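Local coordinates for possible substrate binding protein of ABC transporter system (Rhodopseudomonas palustris, PDB 3N0X) that probably binds a branched-chain amino acid or a related small substrate in the periplasm and delivers it to an ABC-type import system, at residues S81-A86 with E103-D108; W115-F120 with D306-I311; V142-L147 with A170-E175; G252-Y257 with P281-A286; K330-A335 with I368-K373. One frame throughout, in Å; residues are numbered along the deposited sequence.

Contact 1 of 5, residues S81-A86 with E103-D108; sequences SSSAAA and EPAVAD
Ser83 directs its hydroxyl at the backbone of 105-107, and that one oxygen is the polar centre of the contact. Ala107 N donates to Ser83 OG at 3.2 Å. The bond is bent, with an angle of 142° at the hydrogen. OG lies anti to the carbonyl carbon of its own residue, chi1 -71°, which carries it off the first turn of the helix and towards the loop.

Two methyl groups flank the hydroxyl. Ala107 CB comes within 3.5 Å of Ser83 OG and also packs on Ser83 CB. Ala105 CB points at the helix as well and lies 3.7 Å from Ser83 OG. The same methyl meets Ala86 CB, tip to tip, at 3.7 Å. Small side chains on both segments let the backbones come close, with the CA atoms of Ser83 and Ala105 4.7 Å apart.

At the other end, the ring of Pro104 lies against the backbone of Ser81, with Pro104 CD 3.9 Å from Ser81 CA. The peptide bond before Pro104 is cis. The Ser81 hydroxyl is hydrogen-bonded to Gly12 N.

Ser82 is the N-cap of the helix. Its OG accepts from Ala85 N at 3.2 Å, a nearly straight bond of 168°.

The contact joins the start of helix 83-96 to the loop that follows strand 100-102, in the lobe of the periplasmic binding protein fold built on the mixed sheet. Arg121 holds that loop from beyond, through Ala105 O and Ala107 O. Pro104 also touches helices 18-35 and 283-302.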
# COMPACT_ATOMS: atom_id res chain seq x y z
N SER A 81 -5.69 -10.54 1.47
CA SER A 81 -5.49 -9.86 0.21
C SER A 81 -6.58 -8.83 -0.08
O SER A 81 -6.33 -7.76 -0.62
CB SER A 81 -5.41 -10.86 -0.94
OG SER A 81 -4.62 -11.99 -0.60
N SER A 82 -7.81 -9.18 0.26
CA SER A 82 -9.00 -8.34 0.02
C SER A 82 -9.34 -7.50 1.23
O SER A 82 -9.43 -8.05 2.32
CB SER A 82 -10.20 -9.25 -0.30
OG SER A 82 -11.43 -8.60 -0.10
N SER A 83 -9.51 -6.19 1.05
CA SER A 83 -9.95 -5.33 2.16
C SER A 83 -11.28 -5.73 2.75
O SER A 83 -11.47 -5.65 3.98
CB SER A 83 -10.06 -3.87 1.76
OG SER A 83 -8.78 -3.30 1.57
N ALA A 84 -12.25 -6.13 1.91
CA ALA A 84 -13.52 -6.59 2.45
C ALA A 84 -13.38 -7.82 3.34
O ALA A 84 -13.99 -7.88 4.41
CB ALA A 84 -14.54 -6.83 1.29
N ALA A 85 -12.52 -8.76 2.95
CA ALA A 85 -12.25 -9.91 3.79
C ALA A 85 -11.52 -9.49 5.09
O ALA A 85 -11.84 -9.97 6.16
CB ALA A 85 -11.40 -10.99 3.02
N ALA A 86 -10.54 -8.60 4.99
CA ALA A 86 -9.81 -8.15 6.17
C ALA A 86 -10.73 -7.45 7.16
O ALA A 86 -10.63 -7.69 8.38
CB ALA A 86 -8.64 -7.25 5.75
N GLU A 103 -2.11 -7.07 6.13
CA GLU A 103 -1.17 -7.03 5.01
C GLU A 103 -1.72 -7.95 3.94
O GLU A 103 -1.88 -9.14 4.21
CB GLU A 103 0.21 -7.57 5.47
CG GLU A 103 1.22 -7.70 4.36
CD GLU A 103 1.58 -6.38 3.73
OE1 GLU A 103 1.97 -5.41 4.46
OE2 GLU A 103 1.54 -6.35 2.46
N PRO A 104 -1.94 -7.45 2.72
CA PRO A 104 -1.74 -6.09 2.18
C PRO A 104 -2.90 -5.11 2.25
O PRO A 104 -2.70 -3.97 1.86
CB PRO A 104 -1.46 -6.36 0.70
CG PRO A 104 -2.30 -7.55 0.41
CD PRO A 104 -2.19 -8.43 1.66
N ALA A 105 -4.05 -5.55 2.74
CA ALA A 105 -5.30 -4.75 2.63
C ALA A 105 -5.11 -3.29 3.03
O ALA A 105 -4.67 -3.01 4.15
CB ALA A 105 -6.41 -5.38 3.43
N VAL A 106 -5.55 -2.38 2.16
CA VAL A 106 -5.32 -0.95 2.29
C VAL A 106 -6.47 -0.13 2.91
O VAL A 106 -6.28 1.02 3.23
CB VAL A 106 -5.02 -0.29 0.90
CG1 VAL A 106 -3.81 -0.94 0.24
CG2 VAL A 106 -6.26 -0.35 -0.02
N ALA A 107 -7.66 -0.70 3.07
CA ALA A 107 -8.83 0.11 3.44
C ALA A 107 -8.59 0.94 4.68
O ALA A 107 -8.16 0.42 5.71
CB ALA A 107 -10.05 -0.77 3.62
N ASP A 108 -8.87 2.24 4.60
CA ASP A 108 -8.62 3.13 5.73
C ASP A 108 -9.35 2.72 6.99
O ASP A 108 -8.83 2.87 8.10
CB ASP A 108 -9.04 4.58 5.39
CG ASP A 108 -7.99 5.34 4.54
OD1 ASP A 108 -6.82 4.91 4.45
OD2 ASP A 108 -8.35 6.42 3.96

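Contact 2 of 5, residues W115-F120 with D306-I311; sequences WNRYIF and DTEKLI
Arg117 and Glu308 form a two-pronged salt bridge. NH1 of Arg117 donates to Glu308 OE2 at 2.8 Å, and NH2 of Arg117 donates to Glu308 OE1 at 2.9 Å. Both bonds are almost straight, and both carboxylate oxygens use their syn lone pairs. The two flat groups are nearly coplanar, 9° apart, and the paired bonds fix the rotation of the guanidinium. A bend at chi3 of Arg117 (-64°) helps bring it round.

Water 1 adds a second polar link. It donates to Glu308 OE2 and is hydrogen-bonded to Tyr118 OH.

The apolar part centres on Ile311. Its CD1 lies over one face of the Arg117 guanidinium, 3.7 Å from NH1 of Arg117, and also packs on Tyr118 CD1. Thr307 CG2 meets the edge of the Tyr118 ring, 3.6 Å from CE1 of Tyr118. Replacing Tyr118 by an alanine is likely to leave Thr307 CG2 without its ring edge and water 1 without one of its partners. Phe120 CE1 reaches Ile311 CG1 at 4.3 Å.

The type I beta turn 116-119 leads into strand 119-121, the edge strand of its sheet, and here meets the first turn of helix 307-314. Helix 83-96 packs on Tyr118, and helix 283-302 on Leu310.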
# COMPACT_ATOMS: atom_id res chain seq x y z
N TRP A 115 -11.45 -0.36 13.53
CA TRP A 115 -10.27 -0.85 14.23
C TRP A 115 -10.59 -1.40 15.63
O TRP A 115 -11.56 -0.99 16.28
CB TRP A 115 -9.28 0.32 14.39
CG TRP A 115 -8.06 0.05 15.14
CD1 TRP A 115 -6.91 -0.48 14.66
CD2 TRP A 115 -7.82 0.38 16.51
NE1 TRP A 115 -5.97 -0.54 15.67
CE2 TRP A 115 -6.51 -0.03 16.81
CE3 TRP A 115 -8.62 0.91 17.53
CZ2 TRP A 115 -5.96 0.13 18.08
CZ3 TRP A 115 -8.07 1.05 18.81
CH2 TRP A 115 -6.74 0.67 19.05
N ASN A 116 -9.76 -2.33 16.07
CA ASN A 116 -9.70 -2.71 17.48
C ASN A 116 -8.24 -2.94 17.90
O ASN A 116 -7.34 -3.02 17.04
CB ASN A 116 -10.60 -3.90 17.79
CG ASN A 116 -10.09 -5.19 17.24
OD1 ASN A 116 -9.02 -5.67 17.64
ND2 ASN A 116 -10.85 -5.80 16.32
N ARG A 117 -8.02 -3.02 19.21
CA ARG A 117 -6.69 -3.06 19.79
C ARG A 117 -5.80 -4.23 19.35
O ARG A 117 -4.59 -4.18 19.52
CB ARG A 117 -6.77 -3.03 21.32
CG ARG A 117 -7.38 -4.27 21.92
CD ARG A 117 -7.81 -4.07 23.34
NE ARG A 117 -6.66 -3.80 24.20
CZ ARG A 117 -5.90 -4.73 24.76
NH1 ARG A 117 -6.17 -6.02 24.60
NH2 ARG A 117 -4.85 -4.37 25.49
N TYR A 118 -6.39 -5.29 18.82
CA TYR A 118 -5.65 -6.47 18.36
C TYR A 118 -5.16 -6.34 16.91
O TYR A 118 -4.46 -7.22 16.40
CB TYR A 118 -6.55 -7.72 18.48
CG TYR A 118 -6.89 -7.99 19.95
CD1 TYR A 118 -6.03 -8.69 20.76
CD2 TYR A 118 -8.08 -7.54 20.50
CE1 TYR A 118 -6.30 -8.92 22.09
CE2 TYR A 118 -8.35 -7.75 21.83
CZ TYR A 118 -7.46 -8.45 22.64
OH TYR A 118 -7.69 -8.70 23.99
N ILE A 119 -5.53 -5.25 16.26
CA ILE A 119 -5.22 -4.99 14.85
C ILE A 119 -4.00 -4.07 14.71
O ILE A 119 -3.96 -2.97 15.27
CB ILE A 119 -6.44 -4.35 14.12
CG1 ILE A 119 -7.72 -5.15 14.33
CG2 ILE A 119 -6.13 -4.15 12.59
CD1 ILE A 119 -7.62 -6.63 14.05
N PHE A 120 -3.00 -4.57 13.98
CA PHE A 120 -1.88 -3.77 13.52
C PHE A 120 -1.87 -3.85 11.99
O PHE A 120 -2.52 -4.70 11.39
CB PHE A 120 -0.55 -4.26 14.09
CG PHE A 120 -0.38 -4.01 15.57
CD1 PHE A 120 -1.04 -4.81 16.52
CD2 PHE A 120 0.38 -2.96 16.02
CE1 PHE A 120 -0.88 -4.57 17.87
CE2 PHE A 120 0.55 -2.73 17.37
CZ PHE A 120 -0.08 -3.52 18.29
N ASP A 306 2.72 -14.11 24.24
CA ASP A 306 1.53 -13.64 24.97
C ASP A 306 0.99 -12.38 24.27
O ASP A 306 1.75 -11.46 24.00
CB ASP A 306 1.91 -13.29 26.41
CG ASP A 306 0.78 -12.65 27.16
OD1 ASP A 306 -0.16 -13.38 27.55
OD2 ASP A 306 0.80 -11.42 27.38
N THR A 307 -0.31 -12.37 23.98
CA THR A 307 -0.88 -11.25 23.23
C THR A 307 -0.69 -9.91 23.93
O THR A 307 -0.31 -8.95 23.29
CB THR A 307 -2.34 -11.50 22.92
OG1 THR A 307 -2.44 -12.67 22.09
CG2 THR A 307 -2.96 -10.30 22.18
N GLU A 308 -0.94 -9.80 25.23
CA GLU A 308 -0.78 -8.49 25.87
C GLU A 308 0.68 -8.01 25.80
O GLU A 308 0.93 -6.84 25.57
CB GLU A 308 -1.29 -8.48 27.33
CG GLU A 308 -2.81 -8.57 27.47
CD GLU A 308 -3.52 -7.45 26.75
OE1 GLU A 308 -3.20 -6.25 27.02
OE2 GLU A 308 -4.38 -7.76 25.91
N LYS A 309 1.64 -8.93 25.92
CA LYS A 309 3.05 -8.56 25.81
C LYS A 309 3.41 -8.11 24.39
O LYS A 309 4.20 -7.15 24.21
CB LYS A 309 3.97 -9.71 26.28
CG LYS A 309 3.93 -9.96 27.80
CD LYS A 309 4.85 -11.12 28.18
CE LYS A 309 4.92 -11.31 29.69
NZ LYS A 309 5.62 -12.54 30.07
N LEU A 310 2.80 -8.75 23.41
CA LEU A 310 3.02 -8.39 22.00
C LEU A 310 2.44 -7.01 21.70
O LEU A 310 3.11 -6.19 21.05
CB LEU A 310 2.45 -9.44 21.05
CG LEU A 310 3.27 -10.74 20.99
CD1 LEU A 310 2.51 -11.79 20.15
CD2 LEU A 310 4.67 -10.45 20.47
N ILE A 311 1.22 -6.72 22.16
CA ILE A 311 0.62 -5.40 21.94
C ILE A 311 1.52 -4.31 22.53
O ILE A 311 1.76 -3.29 21.89
CB ILE A 311 -0.84 -5.29 22.52
CG1 ILE A 311 -1.77 -6.24 21.77
CG2 ILE A 311 -1.37 -3.83 22.46
CD1 ILE A 311 -3.21 -6.31 22.35
O HOH W 1 -5.87 -9.99 25.65

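Contact 3 of 5, residues V142-L147 with A170-E175; sequences VTIATL and ATLATE
Thr143 and Thr171 stand side by side at the start of a parallel strand pair, the two strands of a right-handed beta-alpha-beta crossover through helix 152-165. The axes of the two short strand segments approach to 4.6 Å, at 32° to each other. Four backbone bonds join them: Thr171 N to Val142 O, Ile144 N to Thr171 O, Ala173 N to Ile144 O, and Thr146 N to Thr174 O.

The pairing shifts by one residue at Ala173. Ile144 is opposite Leu172, but Thr146 is opposite Glu175. The extra residue turns its methyl towards the neighbouring strand, where Ala173 CB meets Thr143 CG2 at 3.7 Å.

The face bearing Thr143 is built of small groups. Beyond the Thr143-Ala173 pair, Thr174 CG2 rests on Ala145 CB at 3.6 Å. The low profile of Ala145 leaves room for Leu192 of helix 186-196, which covers this side.

The face bearing Ile144 is bulkier and looks to helix 152-165. Leu172 leans over the neighbouring strand: CG is anti to its backbone N (chi1 176°), and CD1 lies 3.4 Å from Ile144 O. That methyl fits between Ile144 and Thr146, 3.8 Å from CG2 of Thr146 and looser against CG2 of Ile144. Ala170 CB fills in beside Val142 CB at the strand start. Glu175 runs alongside Thr146 and then leads away, with OE1 bonded to Tyr177 OH and OE2 in a salt bridge to Lys162.

At this end Thr146 OG1 sits 3.5 Å from Glu175 CG and 3.4 Å from Glu175 CA.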
# COMPACT_ATOMS: atom_id res chain seq x y z
N VAL A 142 2.04 25.58 -8.44
CA VAL A 142 1.30 24.46 -9.02
C VAL A 142 -0.20 24.60 -8.74
O VAL A 142 -0.60 24.92 -7.61
CB VAL A 142 1.79 23.14 -8.41
CG1 VAL A 142 0.93 21.96 -8.88
CG2 VAL A 142 3.28 22.89 -8.73
N THR A 143 -1.02 24.35 -9.77
CA THR A 143 -2.47 24.28 -9.64
C THR A 143 -2.89 22.89 -10.09
O THR A 143 -2.43 22.43 -11.14
CB THR A 143 -3.19 25.35 -10.49
OG1 THR A 143 -2.65 26.64 -10.11
CG2 THR A 143 -4.72 25.34 -10.25
N ILE A 144 -3.78 22.26 -9.31
CA ILE A 144 -4.22 20.91 -9.51
C ILE A 144 -5.74 20.86 -9.69
O ILE A 144 -6.49 21.61 -9.06
CB ILE A 144 -3.79 20.03 -8.32
CG1 ILE A 144 -2.26 19.92 -8.36
CG2 ILE A 144 -4.42 18.63 -8.39
CD1 ILE A 144 -1.65 19.53 -7.12
N ALA A 145 -6.20 20.00 -10.61
CA ALA A 145 -7.58 19.58 -10.66
C ALA A 145 -7.58 18.08 -10.46
O ALA A 145 -6.71 17.36 -11.00
CB ALA A 145 -8.22 19.88 -12.05
N THR A 146 -8.58 17.57 -9.74
CA THR A 146 -8.62 16.14 -9.49
C THR A 146 -9.76 15.46 -10.26
O THR A 146 -10.81 16.03 -10.50
CB THR A 146 -8.77 15.82 -7.97
OG1 THR A 146 -9.97 16.40 -7.45
CG2 THR A 146 -7.52 16.35 -7.13
N LEU A 147 -9.53 14.19 -10.63
CA LEU A 147 -10.56 13.35 -11.23
C LEU A 147 -10.60 12.08 -10.39
O LEU A 147 -9.57 11.44 -10.13
CB LEU A 147 -10.22 12.98 -12.67
CG LEU A 147 -11.13 11.96 -13.38
CD1 LEU A 147 -12.56 12.49 -13.45
CD2 LEU A 147 -10.55 11.66 -14.79
N ALA A 170 0.51 24.48 -3.17
CA ALA A 170 -0.27 24.25 -4.39
C ALA A 170 -1.73 24.62 -4.17
O ALA A 170 -2.23 24.55 -3.05
CB ALA A 170 -0.18 22.78 -4.79
N THR A 171 -2.40 24.98 -5.27
CA THR A 171 -3.83 25.36 -5.25
C THR A 171 -4.62 24.23 -5.90
O THR A 171 -4.19 23.68 -6.91
CB THR A 171 -4.03 26.68 -6.03
OG1 THR A 171 -3.32 27.73 -5.36
CG2 THR A 171 -5.50 27.07 -6.13
N LEU A 172 -5.78 23.91 -5.33
CA LEU A 172 -6.73 22.97 -5.92
C LEU A 172 -7.82 23.76 -6.60
O LEU A 172 -8.61 24.43 -5.94
CB LEU A 172 -7.32 22.06 -4.85
CG LEU A 172 -8.41 21.08 -5.30
CD1 LEU A 172 -7.82 20.08 -6.28
CD2 LEU A 172 -9.09 20.37 -4.10
N ALA A 173 -7.88 23.69 -7.92
CA ALA A 173 -8.82 24.49 -8.70
C ALA A 173 -10.22 23.87 -8.76
O ALA A 173 -11.23 24.58 -8.76
CB ALA A 173 -8.32 24.63 -10.12
N THR A 174 -10.29 22.55 -8.89
CA THR A 174 -11.61 21.88 -9.07
C THR A 174 -11.46 20.41 -8.78
O THR A 174 -10.35 19.87 -8.84
CB THR A 174 -12.20 22.08 -10.47
OG1 THR A 174 -13.60 21.73 -10.43
CG2 THR A 174 -11.48 21.24 -11.57
N GLU A 175 -12.59 19.78 -8.43
CA GLU A 175 -12.70 18.34 -8.18
C GLU A 175 -13.84 17.81 -9.02
O GLU A 175 -14.96 18.37 -8.98
CB GLU A 175 -13.00 18.07 -6.70
CG GLU A 175 -12.04 18.59 -5.69
CD GLU A 175 -12.64 18.56 -4.29
OE1 GLU A 175 -13.19 17.52 -3.83
OE2 GLU A 175 -12.62 19.64 -3.66

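Contact 4 of 5, residues G252-Y257 with P281-A286; sequences GATYYY and PDFFTA
An aromatic cluster joins the end of strand 251-254 to the first turn of helix 283-302, with Phe283 at its centre. Tyr255 turns its edge to the face of Phe283 in a T-shaped stack, with centroids 5.1 Å apart and planes at 67°. Tyr255 CD2 makes the closest approach of the two side chains, 3.6 Å from Phe283 CG. The CB of Tyr255 also lies over the Phe283 face as a CH-pi contact. The two side chains run antiparallel, one past the other, and CE2 of Tyr255 comes near Phe283 O.

The rim of Phe283 meets oxygens. Tyr256 O lies 3.2 Å from Phe283 CE1, and Thr254 OG1 lies 3.6 Å from Phe283 CZ, both near the ring plane.

In the periplasmic binding protein fold, two alpha/beta lobes are linked by crossing segments with the ligand cleft between them. A glycerol, probably from the crystallisation liquor, lies about 4 Å from the Phe283 side chain, consistent with a place at that cleft.

Tyr256 packs on the helix by its ring. Ala286 CB sits over the centre of one face, a CH-pi contact 3.7 Å from the Tyr256 ring centroid. The phenol end reaches Pro281, with Tyr256 OH 3.5 Å from Pro281 CG, and OH bonds to Asn266. CG of Tyr256 is anti to the backbone N (chi1 -174°), which extends the ring towards Ala286. On the helix side, Asp282 N donates to Thr285 OG1 at 3.1 Å.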
# COMPACT_ATOMS: atom_id res chain seq x y z
N GLY A 252 4.28 11.20 -9.70
CA GLY A 252 3.34 10.81 -8.69
C GLY A 252 4.08 10.23 -7.52
O GLY A 252 5.33 10.32 -7.45
N ALA A 253 3.34 9.54 -6.65
CA ALA A 253 3.96 8.79 -5.58
C ALA A 253 3.50 7.36 -5.57
O ALA A 253 2.39 7.05 -5.98
CB ALA A 253 3.66 9.43 -4.22
N THR A 254 4.40 6.49 -5.10
CA THR A 254 4.16 5.06 -5.02
C THR A 254 4.58 4.45 -3.68
O THR A 254 5.48 4.93 -2.99
CB THR A 254 4.87 4.31 -6.19
OG1 THR A 254 4.32 2.97 -6.29
CG2 THR A 254 6.41 4.31 -6.05
N TYR A 255 3.91 3.35 -3.35
CA TYR A 255 4.25 2.56 -2.17
C TYR A 255 5.61 1.87 -2.32
O TYR A 255 6.34 1.69 -1.35
CB TYR A 255 3.13 1.49 -1.98
CG TYR A 255 3.45 0.31 -1.08
CD1 TYR A 255 3.51 0.43 0.32
CD2 TYR A 255 3.64 -0.93 -1.61
CE1 TYR A 255 3.78 -0.68 1.13
CE2 TYR A 255 3.97 -2.01 -0.82
CZ TYR A 255 3.99 -1.89 0.55
OH TYR A 255 4.26 -3.00 1.33
N TYR A 256 5.93 1.43 -3.52
CA TYR A 256 7.12 0.64 -3.79
C TYR A 256 7.42 0.57 -5.28
O TYR A 256 6.52 0.59 -6.11
CB TYR A 256 6.94 -0.79 -3.26
CG TYR A 256 8.19 -1.69 -3.35
CD1 TYR A 256 9.25 -1.58 -2.44
CD2 TYR A 256 8.27 -2.68 -4.32
CE1 TYR A 256 10.35 -2.43 -2.52
CE2 TYR A 256 9.35 -3.52 -4.41
CZ TYR A 256 10.41 -3.36 -3.52
OH TYR A 256 11.48 -4.23 -3.64
N TYR A 257 8.71 0.50 -5.60
CA TYR A 257 9.21 0.09 -6.93
C TYR A 257 10.56 -0.53 -6.61
O TYR A 257 11.34 0.08 -5.90
CB TYR A 257 9.30 1.26 -7.93
CG TYR A 257 9.82 0.84 -9.27
CD1 TYR A 257 9.00 0.19 -10.16
CD2 TYR A 257 11.13 1.05 -9.62
CE1 TYR A 257 9.47 -0.23 -11.40
CE2 TYR A 257 11.62 0.67 -10.84
CZ TYR A 257 10.80 0.02 -11.72
OH TYR A 257 11.32 -0.40 -12.92
N PRO A 281 10.86 -8.27 -7.28
CA PRO A 281 9.79 -8.21 -6.30
C PRO A 281 8.83 -7.09 -6.64
O PRO A 281 9.23 -6.08 -7.21
CB PRO A 281 10.52 -7.92 -5.00
CG PRO A 281 11.78 -7.24 -5.39
CD PRO A 281 12.15 -7.77 -6.75
N ASP A 282 7.58 -7.27 -6.23
CA ASP A 282 6.50 -6.26 -6.42
C ASP A 282 5.92 -5.84 -5.05
O ASP A 282 6.43 -6.22 -3.98
CB ASP A 282 5.46 -6.87 -7.38
CG ASP A 282 4.70 -5.82 -8.26
OD1 ASP A 282 4.64 -4.62 -7.89
OD2 ASP A 282 4.14 -6.26 -9.31
N PHE A 283 4.86 -5.02 -5.09
CA PHE A 283 4.21 -4.51 -3.87
C PHE A 283 4.03 -5.60 -2.82
O PHE A 283 4.34 -5.43 -1.64
CB PHE A 283 2.78 -3.97 -4.15
CG PHE A 283 2.69 -2.55 -4.69
CD1 PHE A 283 3.70 -1.92 -5.40
CD2 PHE A 283 1.50 -1.86 -4.51
CE1 PHE A 283 3.51 -0.61 -5.91
CE2 PHE A 283 1.35 -0.55 -4.95
CZ PHE A 283 2.35 0.05 -5.67
N PHE A 284 3.42 -6.69 -3.26
CA PHE A 284 2.96 -7.70 -2.33
C PHE A 284 4.12 -8.44 -1.69
O PHE A 284 4.08 -8.83 -0.50
CB PHE A 284 1.95 -8.62 -3.04
CG PHE A 284 0.76 -7.88 -3.51
CD1 PHE A 284 -0.25 -7.56 -2.64
CD2 PHE A 284 0.62 -7.53 -4.84
CE1 PHE A 284 -1.38 -6.85 -3.06
CE2 PHE A 284 -0.46 -6.78 -5.25
CZ PHE A 284 -1.45 -6.43 -4.38
N THR A 285 5.17 -8.61 -2.47
CA THR A 285 6.38 -9.24 -1.99
C THR A 285 7.00 -8.38 -0.90
O THR A 285 7.37 -8.85 0.19
CB THR A 285 7.42 -9.33 -3.10
OG1 THR A 285 6.80 -9.65 -4.36
CG2 THR A 285 8.45 -10.40 -2.74
N ALA A 286 7.13 -7.09 -1.18
CA ALA A 286 7.71 -6.17 -0.23
C ALA A 286 6.88 -6.10 1.06
O ALA A 286 7.41 -6.06 2.16
CB ALA A 286 7.85 -4.73 -0.85

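Contact 5 of 5, residues K330-A335 with I368-K373; sequences KEDHQA and IPIKNK
Asn372 donates from ND2 to Glu331 O at 2.9 Å, the one direct hydrogen bond between the two loops. The bond is fairly straight, 158° at the hydrogen, but the donor lies above the carbonyl plane. The other side of the amide leans on Asp332, with Asn372 OD1 3.7 Å from Asp332 CB. The chi1 of 68° puts CG of Asn372 between its own backbone N and carbonyl carbon and turns the amide to this pair. With an alanine in place of Asn372, Glu331 O would probably lose this donor and a gap would open beside Asp332 CB.

Ile370 meets Glu331 at about a right angle. Its CD1 packs across the bent glutamate chain near CG of Glu331. This part of the contact is exposed, and Glu331 has a second conformer, which leaves its detail doubtful.

Water 2 makes a second bridge. It donates to Asp332 OD2 at 2.7 Å and accepts from Lys371 N at 2.8 Å.

The next shell fixes Asp332. Its OD2 also forms a salt bridge with Arg329, which in turn donates to Ile368 O. The other oxygen, Asp332 OD1, accepts a weak bond from Gln334 N.

The contact ties the C-terminal tail to the loop between strands 324-328 and 335-345. Trp115 packs on Asn372 from the loop before strand 119-121. Helix 126-137 lies against Ile368 and Pro369.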
# COMPACT_ATOMS: atom_id res chain seq x y z
N LYS A 330 1.52 4.23 17.95
CA LYS A 330 0.82 3.78 19.15
C LYS A 330 -0.71 3.93 19.07
O LYS A 330 -1.47 3.03 19.51
CB LYS A 330 1.38 4.54 20.36
CG LYS A 330 0.66 4.29 21.70
N GLU A 331 -1.19 5.04 18.54
CA GLU A 331 -2.61 5.37 18.64
C GLU A 331 -3.50 4.43 17.84
O GLU A 331 -4.51 3.96 18.34
CB GLU A 331 -2.89 6.80 18.14
CG GLU A 331 -2.22 7.90 18.95
CD GLU A 331 -0.86 8.35 18.42
OE1 GLU A 331 0.05 7.51 18.19
OE2 GLU A 331 -0.69 9.57 18.26
N ASP A 332 -3.10 4.17 16.60
CA ASP A 332 -3.94 3.40 15.64
C ASP A 332 -3.28 2.17 15.04
O ASP A 332 -3.88 1.47 14.21
CB ASP A 332 -4.50 4.31 14.51
CG ASP A 332 -3.43 4.89 13.62
OD1 ASP A 332 -2.23 4.69 13.92
OD2 ASP A 332 -3.81 5.54 12.61
N HIS A 333 -2.07 1.89 15.53
CA HIS A 333 -1.31 0.70 15.12
C HIS A 333 -1.02 0.61 13.63
O HIS A 333 -0.72 -0.46 13.13
CB HIS A 333 -2.04 -0.58 15.54
CG HIS A 333 -2.26 -0.72 17.01
ND1 HIS A 333 -2.97 -1.79 17.53
CD2 HIS A 333 -1.85 0.02 18.06
CE1 HIS A 333 -2.97 -1.70 18.86
NE2 HIS A 333 -2.32 -0.60 19.21
N GLN A 334 -1.07 1.74 12.92
CA GLN A 334 -0.73 1.79 11.49
C GLN A 334 0.77 1.98 11.34
O GLN A 334 1.37 2.81 12.03
CB GLN A 334 -1.42 2.99 10.84
CG GLN A 334 -1.00 3.25 9.40
CD GLN A 334 -1.38 2.11 8.44
OE1 GLN A 334 -2.52 1.68 8.42
NE2 GLN A 334 -0.40 1.60 7.66
N ALA A 335 1.38 1.17 10.48
CA ALA A 335 2.79 1.37 10.16
C ALA A 335 2.95 2.66 9.36
O ALA A 335 2.56 2.74 8.20
CB ALA A 335 3.37 0.18 9.36
N ILE A 368 -0.30 11.64 8.58
CA ILE A 368 -1.34 10.64 8.29
C ILE A 368 -2.39 10.79 9.42
O ILE A 368 -2.08 10.61 10.62
CB ILE A 368 -0.78 9.20 8.26
CG1 ILE A 368 0.45 9.14 7.35
CG2 ILE A 368 -1.87 8.22 7.88
CD1 ILE A 368 0.24 9.58 5.94
N PRO A 369 -3.65 11.12 9.05
CA PRO A 369 -4.67 11.34 10.09
C PRO A 369 -4.90 10.11 10.98
O PRO A 369 -4.75 8.97 10.53
CB PRO A 369 -5.94 11.65 9.28
CG PRO A 369 -5.74 11.00 7.96
CD PRO A 369 -4.24 10.94 7.71
N ILE A 370 -5.28 10.37 12.24
CA ILE A 370 -5.65 9.35 13.21
C ILE A 370 -7.19 9.37 13.24
O ILE A 370 -7.81 10.41 13.54
CB ILE A 370 -5.02 9.65 14.57
CG1 ILE A 370 -3.49 9.53 14.46
CG2 ILE A 370 -5.57 8.69 15.68
CD1 ILE A 370 -2.66 10.10 15.60
N LYS A 371 -7.81 8.26 12.90
CA LYS A 371 -9.26 8.18 12.68
C LYS A 371 -9.93 7.09 13.50
O LYS A 371 -11.09 6.76 13.23
CB LYS A 371 -9.52 7.89 11.21
CG LYS A 371 -8.90 8.92 10.25
N ASN A 372 -9.23 6.53 14.49
CA ASN A 372 -9.82 5.46 15.29
C ASN A 372 -10.47 5.90 16.60
O ASN A 372 -10.94 5.04 17.34
CB ASN A 372 -8.80 4.35 15.53
CG ASN A 372 -7.67 4.77 16.44
OD1 ASN A 372 -7.22 5.92 16.42
ND2 ASN A 372 -7.15 3.83 17.17
N LYS A 373 -10.53 7.20 16.87
CA LYS A 373 -11.19 7.73 18.09
C LYS A 373 -12.70 7.65 17.89
O LYS A 373 -13.22 8.18 16.92
CB LYS A 373 -10.75 9.18 18.41
O HOH W 2 -6.41 5.93 12.06

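Contact 4 is fully buried and mainly aromatic, near the centre of the chain. Contact 5 is a surface contact of loops, held by a side-chain amide's hydrogen bond, a water and charges. Contacts 1, 2 and 3 are partly buried. Contact 1 uses small side chains and a single hydroxyl. Contact 2 sets an exposed salt bridge beside an apolar patch. Contact 3 rests on backbone bonds within the four-stranded parallel sheet, its centre some 26 to 40 Å from the centres of the others. Contacts 1 and 4 meet where Pro104 packs on Phe284. Contacts 2 and 5 meet at His333, which probably bonds to Ile119 O.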